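Local atomic coordinates of lactate utilization protein C (Deinococcus radiodurans, PDB entry 2G40), a protein that may take part in the use of L-lactate, as a homodimer of the LutC/YkgG family whose exact biochemical role is unknown. Residues His58-Arg63 / Ala133-Glu138; Tyr67-Thr72 / Arg216-Ile221; Ala84-Asn89 / Phe161-Val166; Val93-Gly98 / Val110-Pro115; Leu144-Asp149 / Gly189-Trp194. All coordinates share one frame; numbering follows the deposited sequence.

Contact 1 of 5, residues His58-Arg63 / Ala133-Glu138; sequences HQFEDR and AVAISE
A135 turns its methyl toward helix 53-66 and meets the ring of F60, approaching obliquely, with CB 3.6 Å from F60 CE1 and equally near CZ. The ring reaches this strand because CG of F60 stands anti to the backbone N (chi1 -179°), which directs the ring toward A135 and the carbonyl of I136. I136 packs its side chain on T141, I143 and V172 and offers F60 its carbonyl: I136 O sits near the ring plane at the rim, 3.8 Å from F60 CD1. This is helix-on-strand packing at the point where strand 134-136 of the smaller, mixed sheet runs out, and it ties that sheet to the N-terminal helix of the model. The two backbones come closest at S137, whose CA is 4.0 Å from that of F60. S137 OG donates to Q59 OE1 at 2.6 Å, in the plane of the amide carbonyl and on a lone pair, with a C=O...O angle of 143°; the extended chain of Q59 carries the amide out to it. S137 O rests against the aliphatic part of R63, 3.3 Å from CG. Water 1 donates a hydrogen bond to E138 O, and R63 NH1 binds the same water weakly, while the carboxylate of E138 turns to the backbone N of V175.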
# COMPACT_ATOMS: atom_id res chain seq x y z
N HIS A 58 -11.90 12.24 18.61
CA HIS A 58 -13.04 11.38 18.88
C HIS A 58 -13.54 10.71 17.62
O HIS A 58 -13.85 9.54 17.61
CB HIS A 58 -14.16 12.17 19.53
CG HIS A 58 -13.86 12.58 20.93
ND1 HIS A 58 -14.60 13.53 21.60
CD2 HIS A 58 -12.90 12.18 21.80
CE1 HIS A 58 -14.11 13.69 22.82
NE2 HIS A 58 -13.10 12.86 22.97
N GLN A 59 -13.58 11.45 16.53
CA GLN A 59 -13.95 10.87 15.24
C GLN A 59 -13.00 9.77 14.76
O GLN A 59 -13.44 8.72 14.29
CB GLN A 59 -14.04 11.98 14.20
CG GLN A 59 -14.41 11.50 12.82
CD GLN A 59 -14.59 12.64 11.89
OE1 GLN A 59 -13.63 13.32 11.51
NE2 GLN A 59 -15.81 12.88 11.51
N PHE A 60 -11.69 10.01 14.88
CA PHE A 60 -10.68 9.06 14.48
C PHE A 60 -10.86 7.79 15.28
O PHE A 60 -10.93 6.70 14.72
CB PHE A 60 -9.28 9.65 14.71
CG PHE A 60 -8.14 8.76 14.31
CD1 PHE A 60 -8.03 8.28 13.01
CD2 PHE A 60 -7.15 8.42 15.24
CE1 PHE A 60 -6.94 7.48 12.63
CE2 PHE A 60 -6.09 7.62 14.89
CZ PHE A 60 -5.97 7.14 13.56
N GLU A 61 -10.99 7.96 16.60
CA GLU A 61 -11.24 6.82 17.49
C GLU A 61 -12.45 6.01 17.02
O GLU A 61 -12.36 4.78 16.89
CB GLU A 61 -11.47 7.30 18.93
CG GLU A 61 -11.83 6.16 19.91
CD GLU A 61 -11.90 6.63 21.37
OE1 GLU A 61 -12.02 7.84 21.61
OE2 GLU A 61 -11.83 5.78 22.28
N ASP A 62 -13.57 6.68 16.78
CA ASP A 62 -14.80 6.00 16.36
C ASP A 62 -14.57 5.20 15.09
O ASP A 62 -15.05 4.10 14.96
CB ASP A 62 -15.92 6.99 16.09
CG ASP A 62 -16.40 7.72 17.33
OD1 ASP A 62 -16.01 7.33 18.44
OD2 ASP A 62 -17.18 8.68 17.18
N ARG A 63 -13.86 5.79 14.14
CA ARG A 63 -13.68 5.14 12.85
C ARG A 63 -12.72 3.95 12.97
O ARG A 63 -12.91 2.94 12.30
CB ARG A 63 -13.18 6.13 11.79
CG ARG A 63 -14.17 7.21 11.37
CD ARG A 63 -15.41 6.65 10.67
NE ARG A 63 -16.44 6.29 11.63
CZ ARG A 63 -17.20 7.16 12.29
NH1 ARG A 63 -17.05 8.47 12.10
NH2 ARG A 63 -18.10 6.72 13.17
N ALA A 133 2.69 8.14 8.49
CA ALA A 133 2.91 9.44 7.88
C ALA A 133 1.87 10.46 8.33
O ALA A 133 2.20 11.61 8.68
CB ALA A 133 2.93 9.34 6.37
N VAL A 134 0.61 10.02 8.30
CA VAL A 134 -0.54 10.86 8.65
C VAL A 134 -1.74 9.95 8.88
O VAL A 134 -1.77 8.81 8.41
CB VAL A 134 -0.84 11.91 7.55
CG1 VAL A 134 -1.34 11.24 6.27
CG2 VAL A 134 -1.80 12.99 8.07
N ALA A 135 -2.72 10.45 9.63
CA ALA A 135 -3.96 9.73 9.79
C ALA A 135 -5.09 10.70 9.52
O ALA A 135 -4.96 11.89 9.75
CB ALA A 135 -4.11 9.17 11.20
N ILE A 136 -6.19 10.16 9.03
CA ILE A 136 -7.35 10.95 8.66
C ILE A 136 -8.54 10.51 9.50
O ILE A 136 -8.95 9.33 9.48
CB ILE A 136 -7.66 10.80 7.18
CG1 ILE A 136 -6.47 11.21 6.32
CG2 ILE A 136 -8.89 11.62 6.82
CD1 ILE A 136 -6.47 10.51 4.98
N SER A 137 -9.10 11.46 10.23
CA SER A 137 -10.18 11.15 11.15
C SER A 137 -11.46 10.73 10.45
O SER A 137 -12.11 9.79 10.89
CB SER A 137 -10.44 12.31 12.10
OG SER A 137 -11.08 13.41 11.50
N GLU A 138 -11.82 11.40 9.36
CA GLU A 138 -13.13 11.18 8.73
C GLU A 138 -13.33 9.75 8.24
O GLU A 138 -14.44 9.22 8.30
CB GLU A 138 -13.43 12.20 7.62
CG GLU A 138 -12.58 12.11 6.36
CD GLU A 138 -13.04 13.05 5.25
OE1 GLU A 138 -14.21 13.48 5.29
OE2 GLU A 138 -12.25 13.36 4.34
O HOH W 1 -16.71 9.79 9.24

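Contact 2 of 5, residues Tyr67-Thr72 / Arg216-Ile221; sequences YGAAYT and RRLQVI
A70 and V220 stitch two parallel strands together, 70-74 at one border of the six-stranded parallel sheet and 217-223 next inward, in an alpha/beta fold of the Rossmann-like clan to which the LUD domain belongs. Three backbone bonds alternate across the pair. A70 N donates to L218 O; A70 O receives V220 N at 2.8 Å, nearly straight (174°); T72 N goes to V220 O at 3.0 Å. V220 O is gripped twice, for Q219 NE2 also donates to it, at 3.1 Å and from 57° out of the carbonyl plane. The bend of the Q219 chain at chi2 (80°) brings the amide back over the neighbouring strand, laying it against A70, with OE1 3.3 Å from A70 CB. The other N-H of NE2 goes to water 3, which in turn donates weakly to Y71 O. A leucine in place of Q219 would probably cost water 3 and V220 O the N-H that each takes from this amide. Just ahead of strand 70-74, water 2 bridges by donating to G68 O and accepting from L218 N; G68, at positive phi, closes the preceding helix in a Schellman motif. On the face of Y71 and V220, the valine's CG1 meets the tyrosine ring obliquely, beneath helix 53-66. L218 reaches past A69 so that its CD2 lies 3.5 Å from Y67 CE2, the two side chains crossing at about a right angle.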
# COMPACT_ATOMS: atom_id res chain seq x y z
N TYR A 67 -13.65 -0.07 12.35
CA TYR A 67 -12.72 -0.91 11.56
C TYR A 67 -12.47 -2.26 12.26
O TYR A 67 -12.00 -3.21 11.63
CB TYR A 67 -11.40 -0.11 11.41
CG TYR A 67 -10.27 -0.59 10.51
CD1 TYR A 67 -10.45 -1.54 9.50
CD2 TYR A 67 -8.99 -0.04 10.66
CE1 TYR A 67 -9.37 -1.94 8.68
CE2 TYR A 67 -7.92 -0.42 9.84
CZ TYR A 67 -8.11 -1.37 8.85
OH TYR A 67 -7.03 -1.73 8.06
N GLY A 68 -12.78 -2.35 13.56
CA GLY A 68 -12.45 -3.53 14.37
C GLY A 68 -11.04 -3.50 14.96
O GLY A 68 -10.53 -4.51 15.44
N ALA A 69 -10.43 -2.33 14.99
CA ALA A 69 -9.10 -2.21 15.56
C ALA A 69 -9.19 -1.87 17.04
O ALA A 69 -10.23 -1.38 17.52
CB ALA A 69 -8.30 -1.18 14.83
N ALA A 70 -8.10 -2.11 17.76
CA ALA A 70 -7.96 -1.60 19.11
C ALA A 70 -7.44 -0.17 19.04
O ALA A 70 -6.77 0.21 18.09
CB ALA A 70 -7.05 -2.46 19.95
N TYR A 71 -7.82 0.63 20.03
CA TYR A 71 -7.45 2.03 20.07
C TYR A 71 -7.17 2.48 21.50
O TYR A 71 -7.95 2.19 22.41
CB TYR A 71 -8.59 2.89 19.49
CG TYR A 71 -8.30 4.38 19.45
CD1 TYR A 71 -8.52 5.19 20.55
CD2 TYR A 71 -7.85 4.98 18.29
CE1 TYR A 71 -8.27 6.55 20.52
CE2 TYR A 71 -7.59 6.35 18.25
CZ TYR A 71 -7.82 7.12 19.37
OH TYR A 71 -7.57 8.48 19.32
N THR A 72 -6.10 3.23 21.68
CA THR A 72 -5.80 3.85 22.96
C THR A 72 -5.11 5.16 22.71
O THR A 72 -4.38 5.30 21.75
CB THR A 72 -4.95 2.92 23.86
OG1 THR A 72 -4.88 3.46 25.19
CG2 THR A 72 -3.57 2.73 23.30
N ARG A 216 -4.58 -9.21 10.63
CA ARG A 216 -5.95 -9.41 11.09
C ARG A 216 -6.22 -8.66 12.38
O ARG A 216 -7.37 -8.51 12.80
CB ARG A 216 -6.25 -10.89 11.24
CG ARG A 216 -6.36 -11.58 9.88
CD ARG A 216 -6.51 -13.06 9.99
NE ARG A 216 -5.40 -13.69 10.68
CZ ARG A 216 -5.28 -15.01 10.87
NH1 ARG A 216 -6.19 -15.84 10.40
NH2 ARG A 216 -4.24 -15.49 11.53
N ARG A 217 -5.14 -8.15 12.98
CA ARG A 217 -5.20 -7.41 14.22
C ARG A 217 -4.45 -6.11 14.09
O ARG A 217 -3.32 -6.07 13.59
CB ARG A 217 -4.62 -8.24 15.36
CG ARG A 217 -5.38 -9.55 15.59
CD ARG A 217 -4.59 -10.49 16.49
NE ARG A 217 -4.33 -9.84 17.77
CZ ARG A 217 -3.19 -9.92 18.47
NH1 ARG A 217 -2.16 -10.63 18.02
NH2 ARG A 217 -3.10 -9.28 19.62
N LEU A 218 -5.11 -5.03 14.48
CA LEU A 218 -4.49 -3.73 14.48
C LEU A 218 -4.74 -3.06 15.80
O LEU A 218 -5.88 -3.04 16.31
CB LEU A 218 -5.03 -2.85 13.33
CG LEU A 218 -4.67 -1.36 13.40
CD1 LEU A 218 -3.18 -1.12 13.27
CD2 LEU A 218 -5.50 -0.61 12.35
N GLN A 219 -3.65 -2.57 16.39
CA GLN A 219 -3.71 -1.72 17.58
C GLN A 219 -3.22 -0.35 17.17
O GLN A 219 -2.09 -0.20 16.72
CB GLN A 219 -2.81 -2.26 18.68
CG GLN A 219 -2.59 -1.31 19.86
CD GLN A 219 -3.75 -1.31 20.83
OE1 GLN A 219 -4.06 -2.33 21.41
NE2 GLN A 219 -4.39 -0.15 21.01
N VAL A 220 -4.06 0.64 17.35
CA VAL A 220 -3.69 2.02 17.15
C VAL A 220 -3.41 2.63 18.51
O VAL A 220 -4.21 2.51 19.45
CB VAL A 220 -4.81 2.83 16.43
CG1 VAL A 220 -4.45 4.31 16.38
CG2 VAL A 220 -5.08 2.27 15.03
N ILE A 221 -2.26 3.29 18.61
CA ILE A 221 -1.86 3.99 19.80
C ILE A 221 -1.66 5.43 19.39
O ILE A 221 -0.72 5.77 18.69
CB ILE A 221 -0.57 3.41 20.44
CG1 ILE A 221 -0.76 1.93 20.76
CG2 ILE A 221 -0.18 4.22 21.70
CD1 ILE A 221 0.43 1.30 21.46
O HOH W 2 -7.83 -5.81 15.84
O HOH W 3 -6.45 -0.41 23.15

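Contact 3 of 5, residues Ala84-Asn89 / Phe161-Val166; sequences AKALGN and FHICVV
The last turn of helix 79-87 lies over strand 161-167 with the backbones well apart, the nearest CA atoms, those of A86 and I163, being 7.6 Å from each other; no hydrogen bond joins the two segments, and side chains fill the interval. I163 CD1 is the main point of touch. It meets A86 CB at 3.9 Å and L87 CD2 at 3.7 Å, so that the methyl rests on two successive residues of the helix, and the leucine and isoleucine side chains cross at about a right angle. With CG1 anti to the carbonyl carbon (chi1 -58°) and the chain extended beyond it, I163 holds this terminal methyl out toward the helix. F161 comes edge-on: its CE2 is 3.4 Å from A86 O, which lies near the ring plane at the rim, with L87 CA also near the ring plane, 4.4 Å from CE2. One face of the ring is covered from within the strand by I163 CG1, 3.6 Å above it, offset toward the rim. The helix ends directly after L87, where G88 turns to positive phi. Helix 79-87 thus packs on the parallel sheet in alpha/beta fashion, over the inner strand 161-167: L87 also leans on A127 of strand 127-130, and A86 on Q219 of strand 217-223.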
# COMPACT_ATOMS: atom_id res chain seq x y z
N ALA A 84 4.00 -2.18 25.13
CA ALA A 84 4.20 -3.41 25.89
C ALA A 84 2.90 -4.10 26.25
O ALA A 84 2.77 -5.32 26.11
CB ALA A 84 5.02 -3.15 27.13
N LYS A 85 1.92 -3.32 26.69
CA LYS A 85 0.63 -3.84 27.06
C LYS A 85 -0.06 -4.46 25.83
O LYS A 85 -0.60 -5.55 25.92
CB LYS A 85 -0.23 -2.75 27.69
CG LYS A 85 -1.53 -3.23 28.24
CD LYS A 85 -2.27 -2.09 28.92
CE LYS A 85 -3.61 -2.54 29.46
NZ LYS A 85 -4.39 -3.28 28.44
N ALA A 86 0.02 -3.79 24.69
CA ALA A 86 -0.57 -4.28 23.43
C ALA A 86 -0.00 -5.63 22.96
O ALA A 86 -0.74 -6.46 22.42
CB ALA A 86 -0.39 -3.25 22.34
N LEU A 87 1.30 -5.82 23.14
CA LEU A 87 1.95 -7.09 22.81
C LEU A 87 1.59 -8.26 23.71
O LEU A 87 1.63 -9.42 23.29
CB LEU A 87 3.47 -6.93 22.89
CG LEU A 87 4.08 -6.14 21.76
CD1 LEU A 87 5.51 -5.84 22.16
CD2 LEU A 87 4.01 -6.94 20.46
N GLY A 88 1.29 -7.96 24.98
CA GLY A 88 0.98 -9.01 25.95
C GLY A 88 2.12 -9.98 26.11
O GLY A 88 3.27 -9.58 26.31
N ASN A 89 1.81 -11.27 25.97
CA ASN A 89 2.81 -12.33 26.16
C ASN A 89 3.41 -12.83 24.84
O ASN A 89 4.28 -13.69 24.85
CB ASN A 89 2.22 -13.49 27.00
CG ASN A 89 0.85 -13.94 26.50
N PHE A 161 -0.31 -8.87 13.20
CA PHE A 161 -0.70 -7.92 14.21
C PHE A 161 0.17 -6.70 14.04
O PHE A 161 1.38 -6.81 14.08
CB PHE A 161 -0.50 -8.51 15.61
CG PHE A 161 -0.80 -7.57 16.76
CD1 PHE A 161 -1.72 -6.54 16.67
CD2 PHE A 161 -0.17 -7.78 17.98
CE1 PHE A 161 -2.00 -5.71 17.76
CE2 PHE A 161 -0.45 -6.96 19.07
CZ PHE A 161 -1.35 -5.95 18.97
N HIS A 162 -0.47 -5.56 13.75
CA HIS A 162 0.19 -4.29 13.51
C HIS A 162 -0.15 -3.40 14.69
O HIS A 162 -1.32 -3.23 15.03
CB HIS A 162 -0.34 -3.70 12.19
CG HIS A 162 0.30 -2.41 11.76
ND1 HIS A 162 -0.19 -1.67 10.71
CD2 HIS A 162 1.37 -1.73 12.23
CE1 HIS A 162 0.55 -0.59 10.54
NE2 HIS A 162 1.50 -0.60 11.46
N ILE A 163 0.88 -2.90 15.35
CA ILE A 163 0.78 -1.85 16.34
C ILE A 163 1.28 -0.57 15.69
O ILE A 163 2.47 -0.46 15.35
CB ILE A 163 1.62 -2.12 17.59
CG1 ILE A 163 1.20 -3.46 18.23
CG2 ILE A 163 1.44 -0.97 18.58
CD1 ILE A 163 2.11 -3.92 19.37
N CYS A 164 0.38 0.39 15.52
CA CYS A 164 0.70 1.59 14.79
C CYS A 164 0.57 2.80 15.70
O CYS A 164 -0.52 3.08 16.24
CB CYS A 164 -0.24 1.72 13.60
SG CYS A 164 0.10 3.15 12.63
N VAL A 165 1.67 3.51 15.87
CA VAL A 165 1.71 4.67 16.78
C VAL A 165 1.48 5.91 15.94
O VAL A 165 2.18 6.15 14.98
CB VAL A 165 3.07 4.78 17.51
CG1 VAL A 165 3.15 6.07 18.31
CG2 VAL A 165 3.28 3.59 18.41
N VAL A 166 0.47 6.68 16.33
CA VAL A 166 0.03 7.86 15.61
C VAL A 166 0.17 9.03 16.56
O VAL A 166 -0.46 9.06 17.59
CB VAL A 166 -1.43 7.72 15.20
CG1 VAL A 166 -1.92 9.00 14.49
CG2 VAL A 166 -1.64 6.47 14.33

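Contact 4 of 5, residues Val93-Gly98 / Val110-Pro115; sequences VIVPAG and VLRDEP
With CG of R112 anti to its carbonyl carbon, a bend at chi2 (-63°) folds the chain back over V95, while V95 CG1, anti to its own backbone nitrogen, reaches out beneath the guanidinium, 3.2 Å from R112 NH1. The pair sits next to the paired residues of strands 92-94 and 109-111, the latter a border strand of the six-stranded parallel sheet, where the two segments begin to diverge. The strands are bonded in ordinary parallel fashion, L111 N to V93 O (2.9 Å) and V95 N to L111 O. Side chains alternate between faces: I94 CG1 meets L111 CD1 on one, and on the other V95 CG2 touches V110 CG1 at 3.7 Å. R112 NH1 donates to V95 O at 3.1 Å, bent (144°) and from 62° above the carbonyl plane, with V95 CB over one face of the guanidinium. Waters join the diverging loops farther on. Water 6 accepts from R112 NH1 and donates to A97 O; water 5 accepts from A97 N and donates to E114 OE2. D113 OD2 forms a salt bridge with R152. Water 4 is held by three partners, donating to V95 O and E114 OE1 and accepting from D113 N at 2.7 Å.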
# COMPACT_ATOMS: atom_id res chain seq x y z
N VAL A 93 8.40 -8.84 18.22
CA VAL A 93 7.92 -7.64 17.52
C VAL A 93 8.99 -7.11 16.56
O VAL A 93 10.14 -6.89 16.95
CB VAL A 93 7.50 -6.52 18.53
CG1 VAL A 93 8.64 -6.15 19.51
CG2 VAL A 93 6.97 -5.31 17.79
N ILE A 94 8.57 -6.90 15.31
CA ILE A 94 9.43 -6.32 14.28
C ILE A 94 9.49 -4.82 14.48
O ILE A 94 8.45 -4.18 14.54
CB ILE A 94 8.88 -6.61 12.89
CG1 ILE A 94 8.87 -8.10 12.62
CG2 ILE A 94 9.69 -5.90 11.81
CD1 ILE A 94 7.79 -8.50 11.60
N VAL A 95 10.70 -4.28 14.57
CA VAL A 95 10.89 -2.88 14.91
C VAL A 95 11.72 -2.22 13.81
O VAL A 95 12.91 -2.48 13.70
CB VAL A 95 11.58 -2.72 16.30
CG1 VAL A 95 11.75 -1.25 16.68
CG2 VAL A 95 10.74 -3.40 17.36
N PRO A 96 11.08 -1.40 12.97
CA PRO A 96 11.80 -0.61 11.98
C PRO A 96 12.88 0.26 12.63
O PRO A 96 12.74 0.72 13.76
CB PRO A 96 10.72 0.30 11.40
CG PRO A 96 9.45 -0.48 11.58
CD PRO A 96 9.63 -1.18 12.88
N ALA A 97 13.97 0.45 11.89
CA ALA A 97 15.18 1.10 12.37
C ALA A 97 14.93 2.49 12.96
O ALA A 97 15.63 2.94 13.88
CB ALA A 97 16.23 1.17 11.22
N GLY A 98 13.92 3.19 12.45
CA GLY A 98 13.64 4.56 12.88
C GLY A 98 12.72 4.70 14.06
O GLY A 98 12.38 5.83 14.45
N VAL A 110 12.75 -8.11 20.16
CA VAL A 110 12.89 -7.19 19.03
C VAL A 110 13.51 -7.91 17.83
O VAL A 110 14.60 -8.47 17.94
CB VAL A 110 13.74 -5.95 19.43
CG1 VAL A 110 13.99 -5.03 18.26
CG2 VAL A 110 13.05 -5.21 20.56
N LEU A 111 12.79 -7.91 16.70
CA LEU A 111 13.32 -8.32 15.41
C LEU A 111 13.61 -7.10 14.59
O LEU A 111 12.79 -6.21 14.43
CB LEU A 111 12.32 -9.17 14.61
CG LEU A 111 11.82 -10.47 15.24
CD1 LEU A 111 10.63 -11.02 14.46
CD2 LEU A 111 12.95 -11.47 15.31
N ARG A 112 14.80 -7.08 14.00
CA ARG A 112 15.20 -6.00 13.14
C ARG A 112 15.21 -6.52 11.71
O ARG A 112 15.37 -7.73 11.47
CB ARG A 112 16.57 -5.47 13.54
CG ARG A 112 16.60 -4.87 14.94
CD ARG A 112 15.70 -3.67 15.04
NE ARG A 112 15.96 -2.94 16.27
CZ ARG A 112 15.56 -1.71 16.52
NH1 ARG A 112 14.81 -1.05 15.65
NH2 ARG A 112 15.88 -1.14 17.68
N ASP A 113 15.01 -5.59 10.78
CA ASP A 113 14.86 -5.90 9.38
C ASP A 113 16.14 -5.62 8.60
O ASP A 113 16.08 -5.37 7.41
CB ASP A 113 13.73 -5.08 8.77
CG ASP A 113 13.28 -5.62 7.45
OD1 ASP A 113 13.23 -6.87 7.33
OD2 ASP A 113 12.99 -4.81 6.54
N GLU A 114 17.27 -5.64 9.30
CA GLU A 114 18.58 -5.54 8.69
C GLU A 114 19.41 -6.70 9.24
O GLU A 114 19.73 -6.70 10.44
CB GLU A 114 19.22 -4.18 9.02
CG GLU A 114 18.48 -2.94 8.46
CD GLU A 114 17.28 -2.46 9.30
OE1 GLU A 114 17.29 -2.59 10.55
OE2 GLU A 114 16.33 -1.92 8.69
N PRO A 115 19.73 -7.72 8.41
CA PRO A 115 19.33 -7.89 7.01
C PRO A 115 17.83 -8.19 6.90
O PRO A 115 17.21 -8.55 7.91
CB PRO A 115 20.17 -9.08 6.54
CG PRO A 115 20.44 -9.86 7.80
CD PRO A 115 20.54 -8.85 8.90
O HOH W 4 14.62 -3.01 11.57
O HOH W 5 13.82 -1.08 9.10
O HOH W 6 14.82 1.60 16.63

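Contact 5 of 5, residues Leu144-Asp149 / Gly189-Trp194; sequences LDHRAD and GRPLTW
The guanidinium of R147 carries R190 NE on one face, 3.0 Å above its plane and over its centre, and holds D145 OD2 at its edge; the two guanidinium planes are 45° apart. These like charges are probably offset by E188, which forms salt bridges with both arginines, and by D145, whose OD2 takes R147 NE at 2.7 Å. An alanine replacing R147 would probably leave D145 without this salt bridge and R190 without the flat group it lies against. R190 in turn has R147 CG over a face and water 7 in plane at its edge, the water donating to D145 O. The H146 ring has L144 CB on one face and P191 O at its edge. Its NE2 shares a hydrogen bond with T193 OG1 (2.7 Å, 165°), and ND1 is hydrogen-bonded to G151 O. L144 and T193 form an antiparallel hydrogen-bonded pair, with T193 N to L144 O at 2.8 Å. The pair joins strand 141-144 to 192-196 in the mixed sheet, with L192 packed on helix 175-187; on either side of T193 in sequence, L192 and W194 pair antiparallel with a strand of the second subunit, W194 stacking on W194 of that chain.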
# COMPACT_ATOMS: atom_id res chain seq x y z
N LEU A 144 0.81 5.10 5.61
CA LEU A 144 2.21 4.85 5.73
C LEU A 144 2.92 5.28 4.47
O LEU A 144 2.46 4.96 3.36
CB LEU A 144 2.47 3.36 5.90
CG LEU A 144 1.69 2.60 6.98
CD1 LEU A 144 2.35 1.22 7.11
CD2 LEU A 144 1.65 3.31 8.33
N ASP A 145 4.07 5.91 4.65
CA ASP A 145 4.96 6.23 3.54
C ASP A 145 6.31 5.52 3.63
O ASP A 145 7.20 5.80 2.85
CB ASP A 145 5.12 7.75 3.34
CG ASP A 145 5.88 8.43 4.47
OD1 ASP A 145 6.25 7.77 5.46
OD2 ASP A 145 6.07 9.66 4.38
N HIS A 146 6.44 4.60 4.58
CA HIS A 146 7.51 3.60 4.60
C HIS A 146 8.88 4.21 4.79
O HIS A 146 9.87 3.71 4.30
CB HIS A 146 7.35 2.72 3.36
CG HIS A 146 6.03 2.03 3.35
ND1 HIS A 146 5.71 1.04 4.26
CD2 HIS A 146 4.90 2.25 2.63
CE1 HIS A 146 4.46 0.66 4.07
NE2 HIS A 146 3.96 1.37 3.08
N ARG A 147 8.88 5.32 5.52
CA ARG A 147 10.09 5.92 6.03
C ARG A 147 10.65 5.03 7.14
O ARG A 147 10.13 3.92 7.41
CB ARG A 147 9.79 7.34 6.46
CG ARG A 147 9.60 8.27 5.27
CD ARG A 147 9.07 9.60 5.72
NE ARG A 147 8.67 10.47 4.63
CZ ARG A 147 9.49 11.25 3.93
NH1 ARG A 147 10.79 11.27 4.17
NH2 ARG A 147 9.00 12.00 2.94
N ALA A 148 11.71 5.48 7.77
CA ALA A 148 12.52 4.59 8.62
C ALA A 148 11.74 4.05 9.82
O ALA A 148 12.03 2.95 10.27
CB ALA A 148 13.77 5.32 9.09
N ASP A 149 10.77 4.81 10.32
CA ASP A 149 9.95 4.38 11.47
C ASP A 149 8.77 3.49 11.08
O ASP A 149 7.97 3.12 11.91
CB ASP A 149 9.45 5.58 12.30
CG ASP A 149 8.47 6.48 11.52
OD1 ASP A 149 8.39 6.39 10.28
OD2 ASP A 149 7.79 7.32 12.17
N GLY A 189 8.62 9.83 -4.71
CA GLY A 189 8.50 8.48 -5.21
C GLY A 189 8.34 7.43 -4.12
O GLY A 189 8.46 6.22 -4.39
N ARG A 190 8.03 7.86 -2.89
CA ARG A 190 7.86 6.90 -1.82
C ARG A 190 6.51 6.24 -2.00
O ARG A 190 5.54 6.90 -2.35
CB ARG A 190 7.88 7.55 -0.46
CG ARG A 190 9.21 8.15 -0.09
CD ARG A 190 9.19 8.69 1.32
NE ARG A 190 10.41 9.44 1.57
CZ ARG A 190 11.58 8.90 1.89
NH1 ARG A 190 11.71 7.59 1.99
NH2 ARG A 190 12.63 9.68 2.11
N PRO A 191 6.44 4.94 -1.75
CA PRO A 191 5.16 4.26 -1.79
C PRO A 191 4.28 4.66 -0.63
O PRO A 191 4.79 4.96 0.47
CB PRO A 191 5.54 2.80 -1.65
CG PRO A 191 6.85 2.83 -0.89
CD PRO A 191 7.55 4.02 -1.38
N LEU A 192 2.98 4.64 -0.85
CA LEU A 192 2.03 4.89 0.23
C LEU A 192 1.13 3.71 0.39
O LEU A 192 0.70 3.10 -0.59
CB LEU A 192 1.15 6.10 -0.03
CG LEU A 192 1.78 7.45 -0.36
CD1 LEU A 192 0.66 8.43 -0.50
CD2 LEU A 192 2.74 7.92 0.70
N THR A 193 0.82 3.41 1.64
CA THR A 193 -0.13 2.37 1.97
C THR A 193 -1.20 3.04 2.82
O THR A 193 -0.89 3.58 3.87
CB THR A 193 0.57 1.22 2.71
OG1 THR A 193 1.67 0.73 1.91
CG2 THR A 193 -0.39 0.15 3.03
N TRP A 194 -2.44 3.02 2.35
CA TRP A 194 -3.53 3.63 3.09
C TRP A 194 -4.37 2.52 3.68
O TRP A 194 -4.96 1.73 2.95
CB TRP A 194 -4.45 4.39 2.17
CG TRP A 194 -3.90 5.62 1.54
CD1 TRP A 194 -2.68 5.79 0.98
CD2 TRP A 194 -4.60 6.85 1.36
NE1 TRP A 194 -2.56 7.07 0.48
CE2 TRP A 194 -3.73 7.74 0.69
CE3 TRP A 194 -5.89 7.28 1.69
CZ2 TRP A 194 -4.10 9.04 0.37
CZ3 TRP A 194 -6.26 8.56 1.37
CH2 TRP A 194 -5.37 9.43 0.70
O HOH W 7 9.67 5.58 1.74

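Overall arrangement
Contacts 2, 3 and 4 belong to the six-stranded parallel sheet: contacts 2 and 4 join its border strands to their inner neighbours, and contact 3 lays a helix over its middle. Contacts 1 and 5 reach the mixed sheet. Contact 3 is the buried one, mostly apolar and without a hydrogen bond between its segments. The others are partly buried: 2, 4 and 5 have strand bonds and bridging waters, 1 relies on a serine-glutamine bond, a water and aromatic packing, and 5 adds a charged cluster and a strand meeting the second subunit. F60 packs on Y71 and V220, joining 1 to 2; Q219 N reaches H162 O between 2 and 3; G98 N meets A148 O between 4 and 5.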